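Local coordinates for globin II, extracellular (Lumbricus terrestris, PDB 1X9F), which probably binds and carries oxygen through its heme, as one subunit of the giant extracellular hemoglobin (erythrocruorin) of the earthworm, at residues Arg50-Gly53 with Ser57-Ala60; Gly9-Ser14 with Cys124-Ala129; Asn104-Phe109 with Gly140-His145; Gln31-Ala36 with Leu114-Ala119. One frame throughout, in Å; residues are numbered along the deposited sequence.

How the interactions relate
Interactions 2 and 3 are buried contacts, and both use helix 127-142. Interactions 3 and 4 share helix 103-121, where Phe109 of interaction 3 packs on Trp34 and Ile33 of interaction 4. Interactions 1 and 4 are partly buried. Interactions 1 and 3 touch the same heme from separate places, their nearest atoms about 12 Å apart. The chemistry follows the setting. Interaction 1 is polar and aromatic, at a heme propionate near another subunit. Interaction 2 joins an ion pair and a helix cap to a small apolar patch. Interaction 3 is carbon packing against the heme, and interaction 4 is aliphatic packing between two helices.

Interaction 1: Arg50-Gly53 with Ser57-Ala60; sequences RVHG and SHPA. With HEM (protoporphyrin IX containing Fe), chain O; PO4 (phosphate ion), chain Q.
Val51 and Ala60 bring the two backbones nearest, their CA atoms 5.7 Å apart, where the irregular 50-53 segment passes the start of helix 59-77. His52 and His58 stack face to face. Their ring centroids are 3.6 Å apart and their planes differ by 13°. His52 CB adds a CH-pi contact over the same face of His58. Pro59 CD lies over the rim of the other face. With CG anti to N (chi1 -166°), the His58 ring is carried over the helix start, and its rotation about chi2 then faces ND1 to Ala60 N. There ND1 accepts from Ala60 N at 3.0 Å, with the donor close to the ring plane, and this makes His58 the N-cap. A leucine here would probably leave Ala60 N without its capping acceptor and His52 without its stacking partner. Val51 rests CG2 on Ala60 O at 3.4 Å. Arg50 faces the heme instead. Its NE hydrogen-bonds propionate O2D at 2.7 Å, and its NH2 hydrogen-bonds O1D of the same propionate at 2.8 Å, almost straight. NH1 and NH2 also hold a phosphate, probably from the crystallisation liquor. His97 of the Globin III chain hydrogen-bonds both the heme and this phosphate. The arrangement corresponds to the CD region of the globin fold, which leads into the helix that is E by family likeness and here supplies an arginine that holds a heme propionate.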
# COMPACT_ATOMS: atom_id res chain seq x y z
N ARG B 50 -8.81 -3.29 -56.82
CA ARG B 50 -8.57 -1.87 -56.55
C ARG B 50 -8.01 -1.65 -55.15
O ARG B 50 -7.53 -0.55 -54.83
CB ARG B 50 -9.85 -1.06 -56.73
CG ARG B 50 -9.65 0.44 -56.66
CD ARG B 50 -10.90 1.24 -56.32
NE ARG B 50 -11.25 1.22 -54.89
CZ ARG B 50 -10.67 1.96 -53.95
NH1 ARG B 50 -9.67 2.79 -54.27
NH2 ARG B 50 -11.07 1.88 -52.69
N VAL B 51 -8.07 -2.67 -54.32
CA VAL B 51 -7.67 -2.51 -52.93
C VAL B 51 -6.64 -3.58 -52.58
O VAL B 51 -6.49 -3.99 -51.41
CB VAL B 51 -8.92 -2.43 -52.01
CG1 VAL B 51 -9.42 -3.83 -51.61
CG2 VAL B 51 -8.65 -1.55 -50.81
N HIS B 52 -5.92 -4.02 -53.61
CA HIS B 52 -4.82 -4.98 -53.52
C HIS B 52 -5.19 -6.34 -52.95
O HIS B 52 -4.44 -6.92 -52.17
CB HIS B 52 -3.66 -4.38 -52.72
CG HIS B 52 -2.88 -3.35 -53.46
ND1 HIS B 52 -3.26 -2.03 -53.52
CD2 HIS B 52 -1.73 -3.45 -54.16
CE1 HIS B 52 -2.37 -1.36 -54.23
NE2 HIS B 52 -1.43 -2.19 -54.63
N GLY B 53 -6.35 -6.87 -53.37
CA GLY B 53 -6.85 -8.17 -52.90
C GLY B 53 -5.93 -9.34 -53.20
O GLY B 53 -6.05 -10.41 -52.59
N SER B 57 -1.55 -8.99 -47.18
CA SER B 57 -0.62 -8.34 -46.27
C SER B 57 -0.42 -6.89 -46.67
O SER B 57 0.14 -6.10 -45.91
CB SER B 57 0.72 -9.06 -46.26
OG SER B 57 0.56 -10.42 -45.90
N HIS B 58 -0.89 -6.54 -47.86
CA HIS B 58 -0.72 -5.19 -48.34
C HIS B 58 -1.47 -4.22 -47.40
O HIS B 58 -2.57 -4.53 -46.95
CB HIS B 58 -1.22 -5.08 -49.78
CG HIS B 58 -0.79 -3.82 -50.45
ND1 HIS B 58 -1.32 -2.60 -50.12
CD2 HIS B 58 0.15 -3.58 -51.40
CE1 HIS B 58 -0.73 -1.65 -50.83
NE2 HIS B 58 0.15 -2.23 -51.63
N PRO B 59 -0.86 -3.07 -47.09
CA PRO B 59 -1.48 -2.09 -46.19
C PRO B 59 -2.85 -1.59 -46.66
O PRO B 59 -3.76 -1.41 -45.85
CB PRO B 59 -0.46 -0.95 -46.16
CG PRO B 59 0.35 -1.13 -47.39
CD PRO B 59 0.47 -2.61 -47.56
N ALA B 60 -3.00 -1.38 -47.97
CA ALA B 60 -4.28 -0.98 -48.55
C ALA B 60 -5.34 -2.05 -48.34
O ALA B 60 -6.52 -1.74 -48.19
CB ALA B 60 -4.12 -0.68 -50.03
CHA HEM O . -16.46 -2.23 -49.41
CHB HEM O . -18.91 -3.79 -45.48
CHC HEM O . -19.49 -8.18 -47.55
CHD HEM O . -17.24 -6.55 -51.59
C1A HEM O . -17.04 -2.30 -48.06
C2A HEM O . -16.93 -1.21 -47.20
C3A HEM O . -17.64 -1.62 -45.99
C4A HEM O . -18.10 -2.97 -46.38
CMA HEM O . -17.86 -0.87 -44.70
CAA HEM O . -16.19 0.09 -47.41
CBA HEM O . -17.05 1.20 -47.97
CGA HEM O . -16.11 2.36 -48.21
O1A HEM O . -15.74 3.06 -47.23
O2A HEM O . -15.73 2.58 -49.38
C1B HEM O . -19.29 -5.18 -45.72
C2B HEM O . -19.93 -5.90 -44.74
C3B HEM O . -20.08 -7.10 -45.34
C4B HEM O . -19.54 -7.07 -46.61
CMB HEM O . -20.36 -5.47 -43.36
CAB HEM O . -20.67 -8.10 -44.68
CBB HEM O . -21.30 -9.00 -43.95
C1C HEM O . -18.85 -8.12 -48.87
C2C HEM O . -18.79 -9.25 -49.66
C3C HEM O . -18.16 -8.80 -50.79
C4C HEM O . -17.89 -7.44 -50.60
CMC HEM O . -19.32 -10.62 -49.31
CAC HEM O . -17.85 -9.64 -51.98
CBC HEM O . -17.12 -10.75 -51.82
C1D HEM O . -16.82 -5.15 -51.35
C2D HEM O . -16.07 -4.45 -52.29
C3D HEM O . -15.82 -3.22 -51.71
C4D HEM O . -16.49 -3.32 -50.40
CMD HEM O . -15.63 -4.92 -53.65
CAD HEM O . -15.08 -2.05 -52.29
CBD HEM O . -13.58 -2.29 -52.29
CGD HEM O . -12.93 -1.04 -52.83
O1D HEM O . -13.06 0.04 -52.20
O2D HEM O . -12.30 -1.12 -53.90
NA HEM O . -17.78 -3.37 -47.63
NB HEM O . -19.03 -5.84 -46.88
NC HEM O . -18.34 -6.98 -49.41
ND HEM O . -17.09 -4.51 -50.18
FE HEM O . -18.12 -5.15 -48.56
P PO4 Q . -9.02 5.02 -51.75
O1 PO4 Q . -8.40 5.07 -53.13
O2 PO4 Q . -9.63 3.65 -51.50
O3 PO4 Q . -10.11 6.07 -51.63
O4 PO4 Q . -7.92 5.28 -50.73

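Interaction 2: Gly9-Ser14 with Cys124-Ala129; sequences GLKVKS and CYDREA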
# COMPACT_ATOMS: atom_id res chain seq x y z
N GLY B 9 -28.94 -11.77 -30.34
CA GLY B 9 -28.30 -10.48 -30.60
C GLY B 9 -27.45 -10.06 -29.41
O GLY B 9 -26.33 -9.57 -29.58
N LEU B 10 -27.99 -10.26 -28.21
CA LEU B 10 -27.24 -10.02 -26.99
C LEU B 10 -25.95 -10.84 -26.99
O LEU B 10 -24.87 -10.29 -26.76
CB LEU B 10 -28.09 -10.33 -25.75
CG LEU B 10 -28.59 -9.21 -24.84
CD1 LEU B 10 -28.65 -7.83 -25.50
CD2 LEU B 10 -29.93 -9.58 -24.22
N LYS B 11 -26.06 -12.14 -27.24
CA LYS B 11 -24.91 -13.04 -27.22
C LYS B 11 -23.86 -12.68 -28.27
O LYS B 11 -22.67 -12.61 -27.96
CB LYS B 11 -25.36 -14.50 -27.39
CG LYS B 11 -24.20 -15.48 -27.34
CD LYS B 11 -24.68 -16.91 -27.39
CE LYS B 11 -24.85 -17.47 -26.00
NZ LYS B 11 -25.15 -18.92 -26.07
N VAL B 12 -24.32 -12.44 -29.49
CA VAL B 12 -23.44 -12.06 -30.59
C VAL B 12 -22.72 -10.74 -30.32
O VAL B 12 -21.54 -10.61 -30.64
CB VAL B 12 -24.15 -12.05 -31.96
CG1 VAL B 12 -23.22 -11.53 -33.05
CG2 VAL B 12 -24.63 -13.45 -32.32
N LYS B 13 -23.42 -9.76 -29.73
CA LYS B 13 -22.76 -8.50 -29.35
C LYS B 13 -21.55 -8.76 -28.44
O LYS B 13 -20.46 -8.24 -28.69
CB LYS B 13 -23.73 -7.52 -28.69
CG LYS B 13 -24.67 -6.84 -29.71
CD LYS B 13 -25.61 -5.83 -29.02
CE LYS B 13 -24.82 -4.63 -28.47
NZ LYS B 13 -25.76 -3.62 -27.87
N SER B 14 -21.75 -9.58 -27.41
CA SER B 14 -20.67 -9.89 -26.46
C SER B 14 -19.53 -10.68 -27.08
O SER B 14 -18.36 -10.35 -26.88
CB SER B 14 -21.21 -10.65 -25.25
OG SER B 14 -21.89 -9.77 -24.38
N CYS B 124 -16.36 -20.99 -26.35
CA CYS B 124 -17.35 -20.03 -25.88
C CYS B 124 -17.96 -19.20 -26.97
O CYS B 124 -17.78 -17.98 -27.01
CB CYS B 124 -16.72 -19.13 -24.82
SG CYS B 124 -15.94 -20.13 -23.55
N TYR B 125 -18.68 -19.86 -27.86
CA TYR B 125 -19.43 -19.13 -28.85
C TYR B 125 -20.61 -19.97 -29.30
O TYR B 125 -20.61 -21.19 -29.16
CB TYR B 125 -18.51 -18.68 -30.00
CG TYR B 125 -18.67 -19.42 -31.30
CD1 TYR B 125 -18.47 -20.79 -31.38
CD2 TYR B 125 -19.01 -18.73 -32.46
CE1 TYR B 125 -18.62 -21.47 -32.57
CE2 TYR B 125 -19.15 -19.39 -33.65
CZ TYR B 125 -18.96 -20.76 -33.70
OH TYR B 125 -19.10 -21.42 -34.89
N ASP B 126 -21.64 -19.30 -29.82
CA ASP B 126 -22.84 -19.97 -30.29
C ASP B 126 -23.00 -19.76 -31.79
O ASP B 126 -23.44 -18.70 -32.24
CB ASP B 126 -24.04 -19.45 -29.51
CG ASP B 126 -25.34 -20.14 -29.91
OD1 ASP B 126 -25.48 -20.60 -31.06
OD2 ASP B 126 -26.30 -20.24 -29.12
N ARG B 127 -22.66 -20.80 -32.53
CA ARG B 127 -22.66 -20.80 -33.99
C ARG B 127 -24.04 -20.49 -34.56
O ARG B 127 -24.16 -19.74 -35.54
CB ARG B 127 -22.19 -22.17 -34.47
CG ARG B 127 -22.11 -22.29 -35.96
CD ARG B 127 -21.43 -23.55 -36.45
NE ARG B 127 -20.96 -23.34 -37.81
CZ ARG B 127 -21.73 -23.39 -38.89
NH1 ARG B 127 -23.03 -23.68 -38.80
NH2 ARG B 127 -21.20 -23.16 -40.09
N GLU B 128 -25.07 -21.08 -33.96
CA GLU B 128 -26.43 -20.87 -34.43
C GLU B 128 -26.89 -19.43 -34.26
O GLU B 128 -27.59 -18.90 -35.12
CB GLU B 128 -27.41 -21.82 -33.74
CG GLU B 128 -27.44 -23.22 -34.33
CD GLU B 128 -28.59 -24.05 -33.80
OE1 GLU B 128 -28.67 -24.26 -32.57
OE2 GLU B 128 -29.42 -24.51 -34.62
N ALA B 129 -26.48 -18.80 -33.16
CA ALA B 129 -26.81 -17.41 -32.89
C ALA B 129 -26.05 -16.47 -33.83
O ALA B 129 -26.62 -15.51 -34.35
CB ALA B 129 -26.53 -17.06 -31.43
O HOH W 1 -27.53 -18.95 -27.50
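Lys11 and Asp126 meet because each carries CG anti to its backbone N (chi1 -179° and -178°), and because the lysine then bends at chi3. The two side chains cross at about a right angle. Lys11 CD lies 3.4 Å from Asp126 CB. Lys11 NZ and Asp126 OD2 form a salt bridge at 3.5 Å. A water modelled between them takes a hydrogen bond from Lys11 NZ, but it sits too near OD2 for that side to be trusted. The main polar partner of Lys11 NZ, however, is a backbone atom of another chain, and Lys2 forms a second salt bridge with OD2. The carboxylate divides its work. OD1 accepts from Ala129 N at 2.9 Å, from above the carboxylate plane, and so caps the start of helix 127-142. Beside this polar pair, Val12 CG2 packs on Ala129 O at 3.5 Å and on Ala129 CB at 4.2 Å. Cys124 carries a disulfide to another chain. The contact thus joins helix 6-20 to the first turn of helix 127-142. Val12 also reaches Trp130 and Cys133 of that helix, Cys133 is disulfide-bonded to Cys4, and Tyr125 lies on Val117 and Ala118 of helix 103-121.

Interaction 3: Asn104-Phe109 with Gly140-His145; sequences NYFDAF and GIKGHH. With HEM (protoporphyrin IX containing Fe), chain O.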
# COMPACT_ATOMS: atom_id res chain seq x y z
N ASN B 104 -23.65 -16.44 -53.12
CA ASN B 104 -22.54 -17.36 -52.93
C ASN B 104 -21.38 -16.72 -52.15
O ASN B 104 -20.75 -17.37 -51.31
CB ASN B 104 -22.14 -17.78 -54.34
CG ASN B 104 -20.84 -18.53 -54.38
OD1 ASN B 104 -20.63 -19.49 -53.64
ND2 ASN B 104 -19.97 -18.12 -55.29
N TYR B 105 -21.13 -15.44 -52.42
CA TYR B 105 -20.05 -14.72 -51.76
C TYR B 105 -20.38 -14.27 -50.34
O TYR B 105 -19.59 -14.52 -49.42
CB TYR B 105 -19.59 -13.52 -52.57
CG TYR B 105 -18.90 -13.84 -53.87
CD1 TYR B 105 -18.50 -12.81 -54.71
CD2 TYR B 105 -18.65 -15.16 -54.26
CE1 TYR B 105 -17.86 -13.07 -55.90
CE2 TYR B 105 -18.01 -15.43 -55.46
CZ TYR B 105 -17.62 -14.38 -56.28
OH TYR B 105 -16.99 -14.62 -57.47
N PHE B 106 -21.52 -13.60 -50.15
CA PHE B 106 -21.98 -13.25 -48.80
C PHE B 106 -22.02 -14.50 -47.96
O PHE B 106 -21.79 -14.46 -46.75
CB PHE B 106 -23.37 -12.63 -48.80
CG PHE B 106 -23.39 -11.24 -49.31
CD1 PHE B 106 -23.75 -10.99 -50.63
CD2 PHE B 106 -23.04 -10.17 -48.49
CE1 PHE B 106 -23.76 -9.70 -51.12
CE2 PHE B 106 -23.05 -8.88 -48.97
CZ PHE B 106 -23.41 -8.64 -50.29
N ASP B 107 -22.29 -15.62 -48.62
CA ASP B 107 -22.37 -16.90 -47.96
C ASP B 107 -21.02 -17.38 -47.43
O ASP B 107 -20.93 -17.82 -46.29
CB ASP B 107 -22.99 -17.94 -48.90
CG ASP B 107 -23.45 -19.17 -48.16
OD1 ASP B 107 -24.49 -19.08 -47.47
OD2 ASP B 107 -22.85 -20.26 -48.21
N ALA B 108 -19.98 -17.29 -48.26
CA ALA B 108 -18.63 -17.67 -47.83
C ALA B 108 -18.12 -16.75 -46.72
O ALA B 108 -17.49 -17.21 -45.77
CB ALA B 108 -17.68 -17.67 -49.01
N PHE B 109 -18.41 -15.46 -46.86
CA PHE B 109 -18.02 -14.48 -45.87
C PHE B 109 -18.58 -14.85 -44.51
O PHE B 109 -17.85 -14.87 -43.52
CB PHE B 109 -18.50 -13.09 -46.28
CG PHE B 109 -17.88 -11.99 -45.49
CD1 PHE B 109 -18.63 -11.25 -44.59
CD2 PHE B 109 -16.53 -11.68 -45.64
CE1 PHE B 109 -18.06 -10.22 -43.86
CE2 PHE B 109 -15.95 -10.66 -44.91
CZ PHE B 109 -16.71 -9.92 -44.02
N GLY B 140 -29.69 -7.15 -45.25
CA GLY B 140 -29.78 -5.70 -45.40
C GLY B 140 -28.75 -5.10 -46.34
O GLY B 140 -28.94 -3.98 -46.82
N ILE B 141 -27.65 -5.81 -46.59
CA ILE B 141 -26.61 -5.30 -47.48
C ILE B 141 -26.91 -5.71 -48.92
O ILE B 141 -26.72 -4.94 -49.86
CB ILE B 141 -25.20 -5.80 -47.02
CG1 ILE B 141 -24.89 -5.31 -45.60
CG2 ILE B 141 -24.11 -5.33 -48.00
CD1 ILE B 141 -23.92 -6.20 -44.83
N LYS B 142 -27.39 -6.94 -49.06
CA LYS B 142 -27.83 -7.45 -50.34
C LYS B 142 -29.09 -6.70 -50.78
O LYS B 142 -29.21 -6.31 -51.94
CB LYS B 142 -28.13 -8.95 -50.22
CG LYS B 142 -26.89 -9.76 -49.85
CD LYS B 142 -27.07 -11.24 -50.18
CE LYS B 142 -28.03 -11.93 -49.20
NZ LYS B 142 -27.96 -13.41 -49.36
N GLY B 143 -30.00 -6.49 -49.83
CA GLY B 143 -31.35 -6.00 -50.13
C GLY B 143 -32.28 -7.13 -50.56
O GLY B 143 -33.48 -6.92 -50.74
N HIS B 144 -31.71 -8.33 -50.72
CA HIS B 144 -32.45 -9.51 -51.13
C HIS B 144 -33.00 -10.24 -49.91
O HIS B 144 -32.53 -10.03 -48.78
CB HIS B 144 -31.55 -10.49 -51.92
CG HIS B 144 -31.11 -10.00 -53.27
ND1 HIS B 144 -31.98 -9.49 -54.21
CD2 HIS B 144 -29.88 -9.98 -53.84
CE1 HIS B 144 -31.31 -9.16 -55.30
NE2 HIS B 144 -30.03 -9.44 -55.10
N HIS B 145 -33.99 -11.09 -50.17
CA HIS B 145 -34.60 -11.99 -49.18
C HIS B 145 -33.56 -12.77 -48.37
O HIS B 145 -33.80 -13.16 -47.22
CB HIS B 145 -35.53 -12.99 -49.88
CG HIS B 145 -36.59 -12.35 -50.73
ND1 HIS B 145 -37.90 -12.77 -50.74
CD2 HIS B 145 -36.52 -11.32 -51.61
CE1 HIS B 145 -38.59 -12.03 -51.58
NE2 HIS B 145 -37.78 -11.14 -52.12
OXT HIS B 145 -32.45 -13.05 -48.84
CHA HEM O . -16.46 -2.23 -49.41
CHB HEM O . -18.91 -3.79 -45.48
CHC HEM O . -19.49 -8.18 -47.55
CHD HEM O . -17.24 -6.55 -51.59
C1A HEM O . -17.04 -2.30 -48.06
C2A HEM O . -16.93 -1.21 -47.20
C3A HEM O . -17.64 -1.62 -45.99
C4A HEM O . -18.10 -2.97 -46.38
CMA HEM O . -17.86 -0.87 -44.70
CAA HEM O . -16.19 0.09 -47.41
CBA HEM O . -17.05 1.20 -47.97
CGA HEM O . -16.11 2.36 -48.21
O1A HEM O . -15.74 3.06 -47.23
O2A HEM O . -15.73 2.58 -49.38
C1B HEM O . -19.29 -5.18 -45.72
C2B HEM O . -19.93 -5.90 -44.74
C3B HEM O . -20.08 -7.10 -45.34
C4B HEM O . -19.54 -7.07 -46.61
CMB HEM O . -20.36 -5.47 -43.36
CAB HEM O . -20.67 -8.10 -44.68
CBB HEM O . -21.30 -9.00 -43.95
C1C HEM O . -18.85 -8.12 -48.87
C2C HEM O . -18.79 -9.25 -49.66
C3C HEM O . -18.16 -8.80 -50.79
C4C HEM O . -17.89 -7.44 -50.60
CMC HEM O . -19.32 -10.62 -49.31
CAC HEM O . -17.85 -9.64 -51.98
CBC HEM O . -17.12 -10.75 -51.82
C1D HEM O . -16.82 -5.15 -51.35
C2D HEM O . -16.07 -4.45 -52.29
C3D HEM O . -15.82 -3.22 -51.71
C4D HEM O . -16.49 -3.32 -50.40
CMD HEM O . -15.63 -4.92 -53.65
CAD HEM O . -15.08 -2.05 -52.29
CBD HEM O . -13.58 -2.29 -52.29
CGD HEM O . -12.93 -1.04 -52.83
O1D HEM O . -13.06 0.04 -52.20
O2D HEM O . -12.30 -1.12 -53.90
NA HEM O . -17.78 -3.37 -47.63
NB HEM O . -19.03 -5.84 -46.88
NC HEM O . -18.34 -6.98 -49.41
ND HEM O . -17.09 -4.51 -50.18
FE HEM O . -18.12 -5.15 -48.56
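The Phe106 ring is held between Lys142 on one face and a heme methyl on the other. Lys142 CG makes a CH-pi contact 3.5 Å from the centroid of the Phe106 ring, 17° off its normal. Heme CMC lies over the opposite face, toward the rim. Ile141 CG2 meets the ring obliquely, 3.8 Å from Phe106 CE2. The Phe109 ring turns one face to heme CHC, and its CE1 comes within 3.5 Å of the vinyl carbon CBB. Tyr105 touches the other vinyl group, with CB 3.8 Å from heme CBC.

Phe106 and Lys142 slide past each other in opposite directions. The first two torsions of the lysine (chi1 -63°, chi2 -162°) lay CG and CD over the ring, with Lys142 CD 3.4 Å from Phe106 CD1. A bend at chi3 then turns CE and NZ away from it. NZ has a long, weak ion pair with Asp103. Ile141 is forked. Its CG2 branch goes to Phe106, while CD1 comes within 3.8 Å of heme CAB. An alanine in place of Phe106 would probably open a gap between the heme methyl and the Lys142 methylenes, and leave Ile141 CG2 without its aromatic neighbour. Gly143 ends helix 127-142 with a positive phi, just past the contact.

Ile141 also packs on Leu92 and His96 of helix 82-96. Phe109 reaches across to Trp34 of helix 23-40. This is the vinyl side of a globin heme pocket, where helices 103-121 and 127-142 (G and H by family likeness) enclose the buried edge of the porphyrin.

Interaction 4: Gln31-Ala36 with Leu114-Ala119; sequences QAIWRA and LHVVAA. With CMO (carbon monoxide), chain P.
Val116 carries one side of this contact and meets Ala32, Ile33 and Ala36 of the facing helix. CG1 of Val116 lies 3.7 Å from Ala32 CB. CG2 of Val116 reaches the backbone, 3.6 Å from Ala32 O, and is more loosely placed at 4.5 Å from Ala36 CB. Ile33 crosses at a slant, with CG1 3.8 Å from Val116 CB. The valine is set with CG1 anti to its backbone N (chi1 179°). Both of its branches then straddle Ala32 CB, and CG2 also reaches the Ala32 carbonyl and the side of Ala36.

Behind these side chains, Ile33 and Val116 have CA atoms 6.1 Å apart, and the axes of the two short segments come to 9.2 Å. They cross at 137°, nearer antiparallel than parallel. The short side chains of Ala32 and Ala36 probably leave room for Val116.

Further out, Ile33 packs on Leu69 of helix 59-77 and on Phe109 and Ile113 of helix 103-121. Trp34 leaves the helix away from segment 114-119 and belongs to the carbon monoxide pocket with Phe48, His64 and Val68. Arg35 NE hydrogen-bonds Thr56 OG1. On the far helix, Leu114 and Val117 reach Trp130 of helix 127-142.

The contact between helices 23-40 and 103-121 is aliphatic. Ala32 O, which Val116 CG2 touches, already accepts from Ala36 N at 3.0 Å. The join therefore rests on fitted shapes and apolar burial, with no charge involved.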
# COMPACT_ATOMS: atom_id res chain seq x y z
N GLN B 31 -7.73 -10.02 -41.32
CA GLN B 31 -7.10 -10.78 -42.41
C GLN B 31 -7.54 -12.24 -42.42
O GLN B 31 -7.80 -12.80 -43.49
CB GLN B 31 -5.58 -10.72 -42.31
CG GLN B 31 -5.01 -9.33 -42.32
CD GLN B 31 -3.51 -9.33 -42.22
OE1 GLN B 31 -2.82 -9.48 -43.23
NE2 GLN B 31 -2.99 -9.17 -41.01
N ALA B 32 -7.61 -12.84 -41.24
CA ALA B 32 -8.09 -14.20 -41.07
C ALA B 32 -9.45 -14.38 -41.74
O ALA B 32 -9.66 -15.38 -42.45
CB ALA B 32 -8.16 -14.56 -39.60
N ILE B 33 -10.35 -13.42 -41.57
CA ILE B 33 -11.69 -13.51 -42.17
C ILE B 33 -11.65 -13.45 -43.70
O ILE B 33 -12.27 -14.30 -44.36
CB ILE B 33 -12.66 -12.45 -41.57
CG1 ILE B 33 -12.97 -12.77 -40.10
CG2 ILE B 33 -13.97 -12.42 -42.37
CD1 ILE B 33 -13.53 -11.59 -39.30
N TRP B 34 -10.92 -12.49 -44.26
CA TRP B 34 -10.79 -12.37 -45.72
C TRP B 34 -10.07 -13.54 -46.39
O TRP B 34 -10.47 -13.97 -47.48
CB TRP B 34 -10.25 -10.99 -46.15
CG TRP B 34 -11.37 -10.03 -46.13
CD1 TRP B 34 -11.59 -9.02 -45.23
CD2 TRP B 34 -12.51 -10.05 -46.99
NE1 TRP B 34 -12.78 -8.40 -45.51
CE2 TRP B 34 -13.36 -9.02 -46.58
CE3 TRP B 34 -12.89 -10.85 -48.08
CZ2 TRP B 34 -14.57 -8.76 -47.22
CZ3 TRP B 34 -14.09 -10.59 -48.71
CH2 TRP B 34 -14.91 -9.55 -48.28
N ARG B 35 -9.04 -14.07 -45.74
CA ARG B 35 -8.37 -15.28 -46.24
C ARG B 35 -9.28 -16.49 -46.23
O ARG B 35 -9.27 -17.29 -47.17
CB ARG B 35 -7.13 -15.58 -45.43
CG ARG B 35 -6.01 -14.64 -45.77
CD ARG B 35 -4.89 -14.67 -44.79
NE ARG B 35 -3.86 -13.74 -45.22
CZ ARG B 35 -2.99 -13.16 -44.41
NH1 ARG B 35 -3.02 -13.39 -43.10
NH2 ARG B 35 -2.08 -12.33 -44.91
N ALA B 36 -10.06 -16.64 -45.16
CA ALA B 36 -11.02 -17.72 -45.08
C ALA B 36 -12.08 -17.57 -46.17
O ALA B 36 -12.50 -18.56 -46.76
CB ALA B 36 -11.65 -17.78 -43.70
N LEU B 114 -17.77 -16.85 -38.98
CA LEU B 114 -18.09 -17.84 -37.96
C LEU B 114 -16.90 -18.71 -37.62
O LEU B 114 -16.71 -19.11 -36.48
CB LEU B 114 -19.27 -18.71 -38.39
CG LEU B 114 -20.64 -18.26 -37.88
CD1 LEU B 114 -20.93 -16.80 -38.20
CD2 LEU B 114 -21.70 -19.15 -38.48
N HIS B 115 -16.07 -18.95 -38.63
CA HIS B 115 -14.93 -19.82 -38.49
C HIS B 115 -13.83 -19.18 -37.66
O HIS B 115 -13.29 -19.79 -36.74
CB HIS B 115 -14.41 -20.13 -39.87
CG HIS B 115 -13.19 -20.97 -39.87
ND1 HIS B 115 -13.20 -22.28 -39.45
CD2 HIS B 115 -11.91 -20.70 -40.22
CE1 HIS B 115 -11.98 -22.78 -39.55
NE2 HIS B 115 -11.18 -21.84 -40.01
N VAL B 116 -13.51 -17.94 -38.01
CA VAL B 116 -12.50 -17.18 -37.31
C VAL B 116 -12.96 -16.88 -35.88
O VAL B 116 -12.18 -17.03 -34.94
CB VAL B 116 -12.11 -15.91 -38.11
CG1 VAL B 116 -11.06 -15.11 -37.37
CG2 VAL B 116 -11.59 -16.29 -39.50
N VAL B 117 -14.22 -16.49 -35.72
CA VAL B 117 -14.78 -16.24 -34.39
C VAL B 117 -14.73 -17.50 -33.51
O VAL B 117 -14.31 -17.43 -32.35
CB VAL B 117 -16.19 -15.61 -34.46
CG1 VAL B 117 -16.92 -15.73 -33.13
CG2 VAL B 117 -16.10 -14.14 -34.87
N ALA B 118 -15.13 -18.65 -34.07
CA ALA B 118 -15.02 -19.93 -33.36
C ALA B 118 -13.60 -20.20 -32.86
O ALA B 118 -13.41 -20.66 -31.73
CB ALA B 118 -15.48 -21.07 -34.26
N ALA B 119 -12.61 -19.92 -33.70
CA ALA B 119 -11.21 -20.11 -33.33
C ALA B 119 -10.78 -19.13 -32.24
O ALA B 119 -10.19 -19.54 -31.24
CB ALA B 119 -10.33 -19.98 -34.54
C CMO P . -16.20 -5.98 -47.88
O CMO P . -15.09 -6.51 -48.15